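Local coordinates for protein DNA polymerase (PDB 2PY5) that copies the phage genome by protein-primed, processive, strand-displacing DNA synthesis and removes misincorporated nucleotides with a 3'-5' exonuclease activity, at residues F[99-104]-F[187-192]; F[123-128]-F[179-184]; F[135-140]-F[379-384]. The protein carries 2 engineered substitutions. All blocks are in the same frame, centred on the assembly; numbering follows the deposited sequence.

In the fold
Interactions 1 and 2 are both buried; interaction 2 lies within the exonuclease region and interaction 1 reaches its end, whereas interaction 3 is partly buried and joins that region to the polymerization region. Helix 122-125, part of interaction 2, also touches interaction 1: Lys-124 O bonds to Ala-190 N, at the start of helix 190-202. Interaction 3 lies about 10 Å from interaction 2 (centre to centre), and Leu-384 packs on Pro-127 where the two meet. The chemistry changes accordingly. In interaction 1 the segments meet around DNA, which takes hydrogen bonds from 187-192; interaction 2 is closed by one protein-protein hydrogen bond; interaction 3 has none between its segments and rests on carbon contacts.

Interaction 1: residues F[99-104]-F[187-192]; sequences QWYMID and RMTAGS. With nucleotides of chain C.
The Tyr-101 ring meets Thr-189 at its edge, where CG2 of Thr-189 stands 4.1 Å from CE2 of Tyr-101, and OP1 of DC4 of chain C also lies near the ring plane. One face carries the sugar of DA3 of chain C, with C2' 3.9 Å above the ring plane and displaced toward the rim. Lys-124 makes a cation-pi contact on the opposite face. Met-188 SD approaches obliquely, 5.5 Å from the ring centroid and 66° off its normal, a Met-aromatic contact.

No hydrogen bond joins 99-104 to 187-192; the DNA lies between them, hydrogen-bonded to Thr-189 and Ser-192 and packed against Tyr-101. Thr-189 OG1 lies between the backbone N and the carbonyl carbon (chi1 70°), donating to DC4 OP2 of chain C at 2.5 Å while accepting from Ser-192 N at 2.9 Å. Ser-192 OG donates to DA3 OP1 of chain C at 2.7 Å, and Arg-187 NE donates to Ser-192 OG over 2.7 Å, probably helping to orient the hydroxyl. Two successive phosphates therefore sit at the N-capped start of helix 190-202, across from a classic beta bulge pairing Tyr-101 and Met-102 with Ile-93: a single-stranded DNA site where the exonuclease and 192-229 DNA-binding regions meet.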
loop_
_atom_site.group_PDB
_atom_site.type_symbol
_atom_site.label_atom_id
_atom_site.label_comp_id
_atom_site.label_asym_id
_atom_site.label_seq_id
_atom_site.Cartn_x
_atom_site.Cartn_y
_atom_site.Cartn_z
ATOM N N GLN F 99 3.428 3.044 -11.417
ATOM C CA GLN F 99 3.126 1.661 -11.042
ATOM C C GLN F 99 3.006 0.803 -12.303
ATOM O O GLN F 99 2.273 1.157 -13.217
ATOM C CB GLN F 99 1.867 1.604 -10.202
ATOM C CG GLN F 99 2.014 2.432 -8.928
ATOM C CD GLN F 99 1.398 1.812 -7.714
ATOM O OE1 GLN F 99 0.669 2.478 -6.971
ATOM N NE2 GLN F 99 1.691 0.539 -7.483
ATOM N N TRP F 100 3.714 -0.327 -12.322
ATOM C CA TRP F 100 3.760 -1.250 -13.460
ATOM C C TRP F 100 2.802 -2.401 -13.229
ATOM O O TRP F 100 2.866 -3.059 -12.163
ATOM C CB TRP F 100 5.173 -1.803 -13.674
ATOM C CG TRP F 100 6.144 -0.764 -14.176
ATOM C CD1 TRP F 100 6.320 0.507 -13.690
ATOM C CD2 TRP F 100 7.069 -0.921 -15.242
ATOM N NE1 TRP F 100 7.279 1.156 -14.416
ATOM C CE2 TRP F 100 7.769 0.299 -15.365
ATOM C CE3 TRP F 100 7.382 -1.971 -16.114
ATOM C CZ2 TRP F 100 8.745 0.487 -16.334
ATOM C CZ3 TRP F 100 8.381 -1.772 -17.087
ATOM C CH2 TRP F 100 9.039 -0.562 -17.173
ATOM N N TYR F 101 1.915 -2.622 -14.202
ATOM C CA TYR F 101 0.880 -3.689 -14.109
ATOM C C TYR F 101 1.024 -4.757 -15.185
ATOM O O TYR F 101 0.665 -5.906 -14.947
ATOM C CB TYR F 101 -0.539 -3.128 -14.209
ATOM C CG TYR F 101 -0.908 -2.207 -13.084
ATOM C CD1 TYR F 101 -0.595 -0.866 -13.150
ATOM C CD2 TYR F 101 -1.535 -2.677 -11.956
ATOM C CE1 TYR F 101 -0.915 -0.020 -12.138
ATOM C CE2 TYR F 101 -1.870 -1.842 -10.907
ATOM C CZ TYR F 101 -1.547 -0.501 -10.993
ATOM O OH TYR F 101 -1.887 0.366 -9.974
ATOM N N MET F 102 1.512 -4.401 -16.368
ATOM C CA MET F 102 1.459 -5.317 -17.513
ATOM C C MET F 102 2.424 -4.901 -18.601
ATOM O O MET F 102 2.563 -3.716 -18.904
ATOM C CB MET F 102 0.027 -5.377 -18.095
ATOM C CG MET F 102 -0.147 -6.412 -19.225
ATOM S SD MET F 102 -1.692 -6.226 -20.104
ATOM C CE MET F 102 -1.313 -4.769 -21.062
ATOM N N ILE F 103 3.050 -5.910 -19.206
ATOM C CA ILE F 103 3.703 -5.807 -20.515
ATOM C C ILE F 103 3.108 -6.931 -21.366
ATOM O O ILE F 103 3.199 -8.085 -20.981
ATOM C CB ILE F 103 5.217 -6.018 -20.439
ATOM C CG1 ILE F 103 5.871 -5.064 -19.443
ATOM C CG2 ILE F 103 5.854 -5.840 -21.845
ATOM C CD1 ILE F 103 7.332 -5.431 -19.103
ATOM N N ASP F 104 2.492 -6.586 -22.489
ATOM C CA ASP F 104 1.820 -7.568 -23.367
ATOM C C ASP F 104 2.553 -7.556 -24.698
ATOM O O ASP F 104 2.506 -6.567 -25.429
ATOM C CB ASP F 104 0.370 -7.179 -23.533
ATOM C CG ASP F 104 -0.479 -8.249 -24.206
ATOM O OD1 ASP F 104 -1.696 -8.013 -24.370
ATOM O OD2 ASP F 104 0.076 -9.303 -24.566
ATOM N N ARG F 187 -7.858 -12.287 -10.404
ATOM C CA ARG F 187 -7.783 -11.012 -11.135
ATOM C C ARG F 187 -6.395 -10.397 -11.038
ATOM O O ARG F 187 -5.496 -10.939 -10.399
ATOM C CB ARG F 187 -8.882 -10.083 -10.639
ATOM C CG ARG F 187 -10.251 -10.644 -11.012
ATOM C CD ARG F 187 -11.344 -9.915 -10.372
ATOM N NE ARG F 187 -11.489 -8.610 -10.999
ATOM C CZ ARG F 187 -12.241 -8.350 -12.067
ATOM N NH1 ARG F 187 -12.983 -9.296 -12.641
ATOM N NH2 ARG F 187 -12.270 -7.111 -12.547
ATOM N N MET F 188 -6.187 -9.272 -11.714
ATOM C CA MET F 188 -4.861 -8.724 -11.837
ATOM C C MET F 188 -4.241 -8.280 -10.521
ATOM O O MET F 188 -3.019 -8.342 -10.371
ATOM C CB MET F 188 -4.857 -7.553 -12.828
ATOM C CG MET F 188 -3.486 -7.116 -13.236
ATOM S SD MET F 188 -3.508 -5.743 -14.408
ATOM C CE MET F 188 -4.670 -6.426 -15.593
ATOM N N THR F 189 -5.076 -7.813 -9.601
ATOM C CA THR F 189 -4.589 -7.229 -8.357
ATOM C C THR F 189 -5.418 -7.681 -7.165
ATOM O O THR F 189 -6.595 -8.036 -7.322
ATOM C CB THR F 189 -4.694 -5.706 -8.422
ATOM O OG1 THR F 189 -6.058 -5.324 -8.386
ATOM C CG2 THR F 189 -4.035 -5.154 -9.714
ATOM N N ALA F 190 -4.838 -7.558 -5.974
ATOM C CA ALA F 190 -5.560 -7.806 -4.716
ATOM C C ALA F 190 -6.823 -6.960 -4.608
ATOM O O ALA F 190 -7.887 -7.455 -4.200
ATOM C CB ALA F 190 -4.635 -7.575 -3.517
ATOM N N GLY F 191 -6.753 -5.675 -4.975
ATOM C CA GLY F 191 -7.935 -4.833 -4.891
ATOM C C GLY F 191 -9.041 -5.260 -5.852
ATOM O O GLY F 191 -10.232 -5.154 -5.527
ATOM N N SER F 192 -8.653 -5.682 -7.047
ATOM C CA SER F 192 -9.606 -6.140 -8.043
ATOM C C SER F 192 -10.295 -7.393 -7.511
ATOM O O SER F 192 -11.506 -7.536 -7.670
ATOM C CB SER F 192 -8.893 -6.413 -9.357
ATOM O OG SER F 192 -9.797 -6.636 -10.407
ATOM P P DA C 3 -8.753 -4.405 -13.217
ATOM O OP1 DA C 3 -8.471 -5.701 -12.567
ATOM O OP2 DA C 3 -10.072 -3.701 -13.112
ATOM O "O5'" DA C 3 -7.636 -3.354 -12.777
ATOM C "C5'" DA C 3 -6.347 -3.828 -12.512
ATOM C "C4'" DA C 3 -5.412 -2.636 -12.460
ATOM O "O4'" DA C 3 -5.375 -2.025 -13.764
ATOM C "C3'" DA C 3 -5.819 -1.518 -11.514
ATOM O "O3'" DA C 3 -5.125 -1.668 -10.287
ATOM C "C2'" DA C 3 -5.341 -0.244 -12.223
ATOM C "C1'" DA C 3 -5.291 -0.603 -13.701
ATOM N N9 DA C 3 -6.411 -0.193 -14.551
ATOM C C8 DA C 3 -7.752 -0.369 -14.291
ATOM N N7 DA C 3 -8.547 0.038 -15.260
ATOM C C5 DA C 3 -7.665 0.503 -16.222
ATOM C C6 DA C 3 -7.857 1.076 -17.496
ATOM N N6 DA C 3 -9.066 1.281 -18.034
ATOM N N1 DA C 3 -6.754 1.429 -18.204
ATOM C C2 DA C 3 -5.544 1.226 -17.664
ATOM N N3 DA C 3 -5.241 0.699 -16.474
ATOM C C4 DA C 3 -6.350 0.354 -15.804
ATOM P P DC C 4 -5.861 -1.969 -8.895
ATOM O OP1 DC C 4 -4.806 -2.091 -7.867
ATOM O OP2 DC C 4 -6.845 -3.069 -9.128
ATOM O "O5'" DC C 4 -6.741 -0.663 -8.689
ATOM C "C5'" DC C 4 -6.099 0.546 -8.368
ATOM C "C4'" DC C 4 -6.861 1.223 -7.243
ATOM O "O4'" DC C 4 -6.820 0.415 -6.035
ATOM C "C3'" DC C 4 -6.247 2.550 -6.835
ATOM O "O3'" DC C 4 -6.735 3.553 -7.685
ATOM C "C2'" DC C 4 -6.740 2.704 -5.415
ATOM C "C1'" DC C 4 -6.672 1.272 -4.919
ATOM N N1 DC C 4 -5.405 0.983 -4.200
ATOM C C2 DC C 4 -5.220 1.568 -2.934
ATOM O O2 DC C 4 -6.091 2.322 -2.461
ATOM N N3 DC C 4 -4.080 1.315 -2.249
ATOM C C4 DC C 4 -3.160 0.508 -2.772
ATOM N N4 DC C 4 -2.055 0.289 -2.043
ATOM C C5 DC C 4 -3.328 -0.102 -4.050
ATOM C C6 DC C 4 -4.449 0.156 -4.730
ATOM P P DG C 2 -11.802 -1.287 -18.101
ATOM O OP1 DG C 2 -13.082 -1.637 -17.443
ATOM O OP2 DG C 2 -11.403 0.137 -18.213
ATOM O "O5'" DG C 2 -10.606 -2.124 -17.417
ATOM C "C5'" DG C 2 -10.809 -3.528 -17.275
ATOM C "C4'" DG C 2 -9.621 -4.304 -16.735
ATOM O "O4'" DG C 2 -8.720 -4.629 -17.809
ATOM C "C3'" DG C 2 -8.738 -3.644 -15.692
ATOM O "O3'" DG C 2 -8.447 -4.646 -14.756
ATOM C "C2'" DG C 2 -7.469 -3.223 -16.421
ATOM C "C1'" DG C 2 -7.386 -4.358 -17.420
ATOM N N9 DG C 2 -6.740 -4.080 -18.685
ATOM C C8 DG C 2 -6.717 -2.901 -19.384
ATOM N N7 DG C 2 -6.080 -2.991 -20.516
ATOM C C5 DG C 2 -5.675 -4.324 -20.560
ATOM C C6 DG C 2 -4.937 -5.016 -21.540
ATOM O O6 DG C 2 -4.499 -4.560 -22.603
ATOM N N1 DG C 2 -4.745 -6.358 -21.202
ATOM C C2 DG C 2 -5.198 -6.957 -20.048
ATOM N N2 DG C 2 -4.913 -8.263 -19.882
ATOM N N3 DG C 2 -5.891 -6.308 -19.115
ATOM C C4 DG C 2 -6.084 -5.009 -19.445
#

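Interaction 2: residues F[123-128]-F[179-184]; sequences LKKLPF and IQFKQG. With nucleotides of chain A.
Gln-180 reaches Lys-125 with one hydrogen bond, from its NE2 to Lys-125 O, at 3.0 Å and nearly straight (172°). The acceptor lies in the amide plane, but the donor stands 46° out of the carbonyl plane, so the bond does not follow a lone pair. CG of Gln-180 is anti to the backbone N (chi1 -169°) and the chain is extended beyond it, carrying the amide out from its helix to Lys-125. The other half of the amide is apolar in its surroundings: OE1 of Gln-180 rests 3.6 Å from Lys-125 CB, with Leu-126 CD2 equally near, and this buried oxygen has no polar partner in the model.

Lys-125 also brings CD to the edge of the Phe-181 ring, 4.1 Å from CE1. Helix 160-182 ends just beyond these residues in a Schellman motif, where Gly-184 takes positive phi and its N bonds to Phe-181 O at 2.9 Å. Gln-183 bonds twice within the same turn: its NE2 and its backbone N reach Ile-179 O from opposite faces of the carbonyl plane.

Farther out, the bent Lys-125 side chain delivers NZ to the carbonyl oxygens of Leu-185 and Arg-187 and to a salt bridge with Asp-193, so one ammonium group ties helix 122-125 to the connection leading into helix 190-202. Leu-126 packs on Ala-176 and Leu-177 of helix 160-182 and on Ile-133 of helix 130-136. After it the chain reverses through an inverse gamma turn centred on Pro-127, closed by Phe-128 N to Leu-126 O at 2.8 Å. At the other end of this segment Leu-123, which binds single-stranded DNA and is essential for exonucleolysis, sets CD1 3.8 Å from C5' of DT5 of chain A.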
loop_
_atom_site.group_PDB
_atom_site.type_symbol
_atom_site.label_atom_id
_atom_site.label_comp_id
_atom_site.label_asym_id
_atom_site.label_seq_id
_atom_site.Cartn_x
_atom_site.Cartn_y
_atom_site.Cartn_z
ATOM N N LEU F 123 3.662 -8.624 -7.434
ATOM C CA LEU F 123 3.560 -7.692 -6.288
ATOM C C LEU F 123 2.166 -7.066 -6.176
ATOM O O LEU F 123 1.714 -6.677 -5.070
ATOM C CB LEU F 123 4.629 -6.597 -6.361
ATOM C CG LEU F 123 4.781 -5.697 -5.138
ATOM C CD1 LEU F 123 5.170 -6.444 -3.886
ATOM C CD2 LEU F 123 5.813 -4.601 -5.442
ATOM N N LYS F 124 1.456 -6.969 -7.308
ATOM C CA LYS F 124 0.094 -6.411 -7.294
ATOM C C LYS F 124 -0.902 -7.424 -6.711
ATOM O O LYS F 124 -1.951 -7.045 -6.185
ATOM C CB LYS F 124 -0.319 -5.989 -8.710
ATOM C CG LYS F 124 0.568 -4.888 -9.328
ATOM C CD LYS F 124 0.334 -3.539 -8.702
ATOM C CE LYS F 124 1.215 -2.475 -9.343
ATOM N NZ LYS F 124 2.657 -2.687 -9.074
ATOM N N LYS F 125 -0.567 -8.705 -6.857
ATOM C CA LYS F 125 -1.349 -9.813 -6.309
ATOM C C LYS F 125 -1.037 -10.084 -4.830
ATOM O O LYS F 125 -1.940 -10.354 -4.040
ATOM C CB LYS F 125 -1.043 -11.063 -7.126
ATOM C CG LYS F 125 -1.526 -10.997 -8.561
ATOM C CD LYS F 125 -2.746 -11.835 -8.801
ATOM C CE LYS F 125 -3.880 -11.491 -7.854
ATOM N NZ LYS F 125 -5.166 -12.181 -8.148
ATOM N N LEU F 126 0.247 -10.009 -4.493
ATOM C CA LEU F 126 0.805 -10.372 -3.208
ATOM C C LEU F 126 1.706 -9.208 -2.773
ATOM O O LEU F 126 2.907 -9.212 -3.022
ATOM C CB LEU F 126 1.592 -11.686 -3.351
ATOM C CG LEU F 126 0.762 -12.902 -3.808
ATOM C CD1 LEU F 126 1.708 -14.016 -4.326
ATOM C CD2 LEU F 126 -0.145 -13.402 -2.684
ATOM N N PRO F 127 1.101 -8.168 -2.160
ATOM C CA PRO F 127 1.827 -6.911 -1.899
ATOM C C PRO F 127 2.793 -6.946 -0.695
ATOM O O PRO F 127 2.641 -6.190 0.269
ATOM C CB PRO F 127 0.686 -5.909 -1.709
ATOM C CG PRO F 127 -0.397 -6.740 -1.070
ATOM C CD PRO F 127 -0.326 -8.055 -1.799
ATOM N N PHE F 128 3.784 -7.834 -0.772
ATOM C CA PHE F 128 4.789 -8.017 0.281
ATOM C C PHE F 128 6.058 -8.467 -0.390
ATOM O O PHE F 128 5.991 -9.020 -1.477
ATOM C CB PHE F 128 4.360 -9.096 1.285
ATOM C CG PHE F 128 2.910 -9.051 1.648
ATOM C CD1 PHE F 128 1.989 -9.828 0.959
ATOM C CD2 PHE F 128 2.482 -8.239 2.669
ATOM C CE1 PHE F 128 0.631 -9.783 1.302
ATOM C CE2 PHE F 128 1.133 -8.187 3.027
ATOM C CZ PHE F 128 0.216 -8.963 2.329
ATOM N N ILE F 179 -1.883 -20.998 -4.668
ATOM C CA ILE F 179 -2.836 -20.981 -3.572
ATOM C C ILE F 179 -3.885 -19.878 -3.776
ATOM O O ILE F 179 -5.067 -20.123 -3.610
ATOM C CB ILE F 179 -2.129 -20.813 -2.200
ATOM C CG1 ILE F 179 -1.263 -22.043 -1.885
ATOM C CG2 ILE F 179 -3.127 -20.604 -1.106
ATOM C CD1 ILE F 179 -0.153 -21.757 -0.876
ATOM N N GLN F 180 -3.436 -18.679 -4.139
ATOM C CA GLN F 180 -4.338 -17.552 -4.407
ATOM C C GLN F 180 -5.343 -17.878 -5.532
ATOM O O GLN F 180 -6.544 -17.712 -5.365
ATOM C CB GLN F 180 -3.507 -16.334 -4.738
ATOM C CG GLN F 180 -4.275 -15.027 -4.776
ATOM C CD GLN F 180 -3.344 -13.863 -4.867
ATOM O OE1 GLN F 180 -2.287 -13.953 -5.472
ATOM N NE2 GLN F 180 -3.734 -12.756 -4.256
ATOM N N PHE F 181 -4.836 -18.387 -6.640
ATOM C CA PHE F 181 -5.686 -18.737 -7.781
ATOM C C PHE F 181 -6.669 -19.840 -7.419
ATOM O O PHE F 181 -7.854 -19.788 -7.799
ATOM C CB PHE F 181 -4.833 -19.174 -8.987
ATOM C CG PHE F 181 -3.938 -18.096 -9.558
ATOM C CD1 PHE F 181 -4.191 -16.745 -9.359
ATOM C CD2 PHE F 181 -2.828 -18.451 -10.315
ATOM C CE1 PHE F 181 -3.348 -15.773 -9.906
ATOM C CE2 PHE F 181 -1.994 -17.478 -10.860
ATOM C CZ PHE F 181 -2.262 -16.150 -10.656
ATOM N N LYS F 182 -6.229 -20.826 -6.633
ATOM C CA LYS F 182 -7.132 -21.903 -6.210
ATOM C C LYS F 182 -8.290 -21.423 -5.321
ATOM O O LYS F 182 -9.337 -22.065 -5.252
ATOM C CB LYS F 182 -6.359 -23.019 -5.497
ATOM C CG LYS F 182 -5.553 -23.898 -6.431
ATOM C CD LYS F 182 -4.761 -24.938 -5.643
ATOM C CE LYS F 182 -4.118 -25.983 -6.549
ATOM N NZ LYS F 182 -3.317 -26.986 -5.767
ATOM N N GLN F 183 -8.098 -20.293 -4.637
ATOM C CA GLN F 183 -9.139 -19.673 -3.839
ATOM C C GLN F 183 -10.133 -18.902 -4.714
ATOM O O GLN F 183 -11.155 -18.455 -4.209
ATOM C CB GLN F 183 -8.549 -18.679 -2.827
ATOM C CG GLN F 183 -7.532 -19.221 -1.860
ATOM C CD GLN F 183 -7.838 -20.597 -1.396
ATOM O OE1 GLN F 183 -8.813 -20.809 -0.673
ATOM N NE2 GLN F 183 -6.996 -21.574 -1.805
ATOM N N GLY F 184 -9.811 -18.733 -5.992
ATOM C CA GLY F 184 -10.684 -17.998 -6.910
ATOM C C GLY F 184 -10.239 -16.562 -7.090
ATOM O O GLY F 184 -10.911 -15.780 -7.759
ATOM P P DT A 5 7.845 -3.450 0.530
ATOM O OP1 DT A 5 6.421 -3.827 0.694
ATOM O OP2 DT A 5 8.730 -3.342 1.703
ATOM O "O5'" DT A 5 8.510 -4.492 -0.508
ATOM C "C5'" DT A 5 7.787 -4.958 -1.614
ATOM C "C4'" DT A 5 8.661 -4.931 -2.835
ATOM O "O4'" DT A 5 8.893 -3.560 -3.174
ATOM C "C3'" DT A 5 10.045 -5.528 -2.666
ATOM O "O3'" DT A 5 9.983 -6.885 -3.005
ATOM C "C2'" DT A 5 10.903 -4.746 -3.647
ATOM C "C1'" DT A 5 10.139 -3.447 -3.817
ATOM N N1 DT A 5 10.766 -2.276 -3.196
ATOM C C2 DT A 5 11.012 -1.201 -3.999
ATOM O O2 DT A 5 10.772 -1.190 -5.204
ATOM N N3 DT A 5 11.593 -0.157 -3.345
ATOM C C4 DT A 5 11.904 -0.081 -1.998
ATOM O O4 DT A 5 12.426 0.922 -1.528
ATOM C C5 DT A 5 11.603 -1.241 -1.207
ATOM C C7 DT A 5 11.909 -1.270 0.256
ATOM C C6 DT A 5 11.049 -2.287 -1.836
#

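Interaction 3: residues F[135-140]-F[379-384]; sequences KDFKLT and KQLAKL
Phe-137 and Gln-380 bring their CA atoms to 7.0 Å where the chain leaving helix 130-136, turned by a Schellman motif with positive phi at Lys-138, passes helix 376-387. The Phe-137 ring leans on the Gln-380 stem, with CE1 of Phe-137 3.6 Å from CB of Gln-380 and the ring and amide planes 55° apart. Farther along the ring, CZ of Phe-137 meets Leu-381 CD2 at 4.1 Å, the two side chains crossing at about a right angle. Beside them, Gln-380 CG packs on Asp-136 O at 3.6 Å and on Asp-136 CB at 3.8 Å.

A bend at chi2 (-39°) turns the Gln-380 amide so that it stays beside its own helix. There OE1 accepts from Lys-383 NZ at 3.1 Å, while NE2 donates to Gly-376 O. OD2 of Asp-136 forms a salt bridge with Lys-132.

The polar ends on each side are thus engaged within their own parts of the chain, and what joins the exonuclease and polymerization regions here is van der Waals contact. Gln-380 does double duty: its stem receives the ring, and its OE1 accepts from the ammonium of Lys-383, which binds 5-methyl-UTP in a structure of this polymerase and is probably involved in nucleotide selection.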
loop_
_atom_site.group_PDB
_atom_site.type_symbol
_atom_site.label_atom_id
_atom_site.label_comp_id
_atom_site.label_asym_id
_atom_site.label_seq_id
_atom_site.Cartn_x
_atom_site.Cartn_y
_atom_site.Cartn_z
ATOM N N LYS F 135 7.377 -16.465 4.604
ATOM C CA LYS F 135 7.151 -16.572 6.042
ATOM C C LYS F 135 5.666 -16.719 6.374
ATOM O O LYS F 135 5.255 -17.670 7.037
ATOM C CB LYS F 135 7.715 -15.335 6.746
ATOM N N ASP F 136 4.872 -15.772 5.880
ATOM C CA ASP F 136 3.448 -15.689 6.228
ATOM C C ASP F 136 2.617 -16.799 5.582
ATOM O O ASP F 136 1.625 -17.263 6.168
ATOM C CB ASP F 136 2.880 -14.325 5.818
ATOM C CG ASP F 136 3.473 -13.172 6.605
ATOM O OD1 ASP F 136 4.020 -13.398 7.714
ATOM O OD2 ASP F 136 3.379 -12.029 6.107
ATOM N N PHE F 137 3.026 -17.232 4.392
ATOM C CA PHE F 137 2.316 -18.286 3.662
ATOM C C PHE F 137 2.840 -19.681 4.013
ATOM O O PHE F 137 2.351 -20.674 3.474
ATOM C CB PHE F 137 2.404 -18.071 2.143
ATOM C CG PHE F 137 1.462 -17.013 1.603
ATOM C CD1 PHE F 137 1.519 -15.702 2.059
ATOM C CD2 PHE F 137 0.545 -17.330 0.602
ATOM C CE1 PHE F 137 0.642 -14.727 1.553
ATOM C CE2 PHE F 137 -0.321 -16.358 0.088
ATOM C CZ PHE F 137 -0.266 -15.065 0.561
ATOM N N LYS F 138 3.813 -19.749 4.929
ATOM C CA LYS F 138 4.395 -21.012 5.414
ATOM C C LYS F 138 5.012 -21.832 4.281
ATOM O O LYS F 138 4.763 -23.033 4.165
ATOM C CB LYS F 138 3.364 -21.847 6.187
ATOM C CG LYS F 138 2.568 -21.064 7.202
ATOM C CD LYS F 138 3.443 -20.412 8.269
ATOM C CE LYS F 138 4.049 -21.426 9.216
ATOM N NZ LYS F 138 4.468 -20.789 10.503
ATOM N N LEU F 139 5.833 -21.159 3.475
ATOM C CA LEU F 139 6.496 -21.747 2.306
ATOM C C LEU F 139 7.998 -21.833 2.581
ATOM O O LEU F 139 8.537 -21.026 3.340
ATOM C CB LEU F 139 6.239 -20.881 1.061
ATOM C CG LEU F 139 4.776 -20.556 0.725
ATOM C CD1 LEU F 139 4.708 -19.638 -0.482
ATOM C CD2 LEU F 139 3.995 -21.842 0.490
ATOM N N THR F 140 8.671 -22.805 1.965
ATOM C CA THR F 140 10.107 -22.996 2.177
ATOM C C THR F 140 10.894 -21.821 1.615
ATOM O O THR F 140 10.655 -21.394 0.491
ATOM C CB THR F 140 10.611 -24.295 1.523
ATOM O OG1 THR F 140 9.885 -25.408 2.053
ATOM C CG2 THR F 140 12.098 -24.495 1.796
ATOM N N LYS F 379 -5.265 -17.805 5.515
ATOM C CA LYS F 379 -5.509 -16.727 6.472
ATOM C C LYS F 379 -5.020 -15.401 5.899
ATOM O O LYS F 379 -5.712 -14.401 5.990
ATOM C CB LYS F 379 -4.816 -16.983 7.803
ATOM C CG LYS F 379 -5.110 -15.910 8.846
ATOM C CD LYS F 379 -4.478 -16.234 10.166
ATOM C CE LYS F 379 -4.952 -15.300 11.250
ATOM N NZ LYS F 379 -4.578 -15.809 12.595
ATOM N N GLN F 380 -3.829 -15.402 5.298
ATOM C CA GLN F 380 -3.281 -14.166 4.723
ATOM C C GLN F 380 -4.159 -13.653 3.602
ATOM O O GLN F 380 -4.281 -12.445 3.397
ATOM C CB GLN F 380 -1.863 -14.379 4.152
ATOM C CG GLN F 380 -0.855 -14.936 5.119
ATOM C CD GLN F 380 -0.983 -14.365 6.506
ATOM O OE1 GLN F 380 -0.923 -13.151 6.698
ATOM N NE2 GLN F 380 -1.163 -15.242 7.490
ATOM N N LEU F 381 -4.721 -14.573 2.824
ATOM C CA LEU F 381 -5.553 -14.184 1.710
ATOM C C LEU F 381 -6.866 -13.589 2.196
ATOM O O LEU F 381 -7.377 -12.661 1.584
ATOM C CB LEU F 381 -5.802 -15.356 0.778
ATOM C CG LEU F 381 -4.565 -15.830 0.027
ATOM C CD1 LEU F 381 -4.931 -17.111 -0.711
ATOM C CD2 LEU F 381 -4.021 -14.768 -0.930
ATOM N N ALA F 382 -7.393 -14.109 3.302
ATOM C CA ALA F 382 -8.609 -13.537 3.902
ATOM C C ALA F 382 -8.355 -12.112 4.384
ATOM O O ALA F 382 -9.177 -11.220 4.189
ATOM C CB ALA F 382 -9.105 -14.420 5.041
ATOM N N LYS F 383 -7.204 -11.891 5.009
ATOM C CA LYS F 383 -6.796 -10.554 5.423
ATOM C C LYS F 383 -6.679 -9.640 4.213
ATOM O O LYS F 383 -7.118 -8.493 4.222
ATOM C CB LYS F 383 -5.471 -10.631 6.169
ATOM C CG LYS F 383 -5.586 -11.377 7.494
ATOM C CD LYS F 383 -4.244 -11.812 8.029
ATOM C CE LYS F 383 -3.365 -10.657 8.391
ATOM N NZ LYS F 383 -2.034 -11.164 8.871
ATOM N N LEU F 384 -6.079 -10.164 3.149
ATOM C CA LEU F 384 -5.926 -9.400 1.935
ATOM C C LEU F 384 -7.281 -8.998 1.347
ATOM O O LEU F 384 -7.472 -7.857 0.929
ATOM C CB LEU F 384 -5.092 -10.200 0.923
ATOM C CG LEU F 384 -4.456 -9.462 -0.234
ATOM C CD1 LEU F 384 -3.524 -8.327 0.208
ATOM C CD2 LEU F 384 -3.690 -10.488 -1.062
#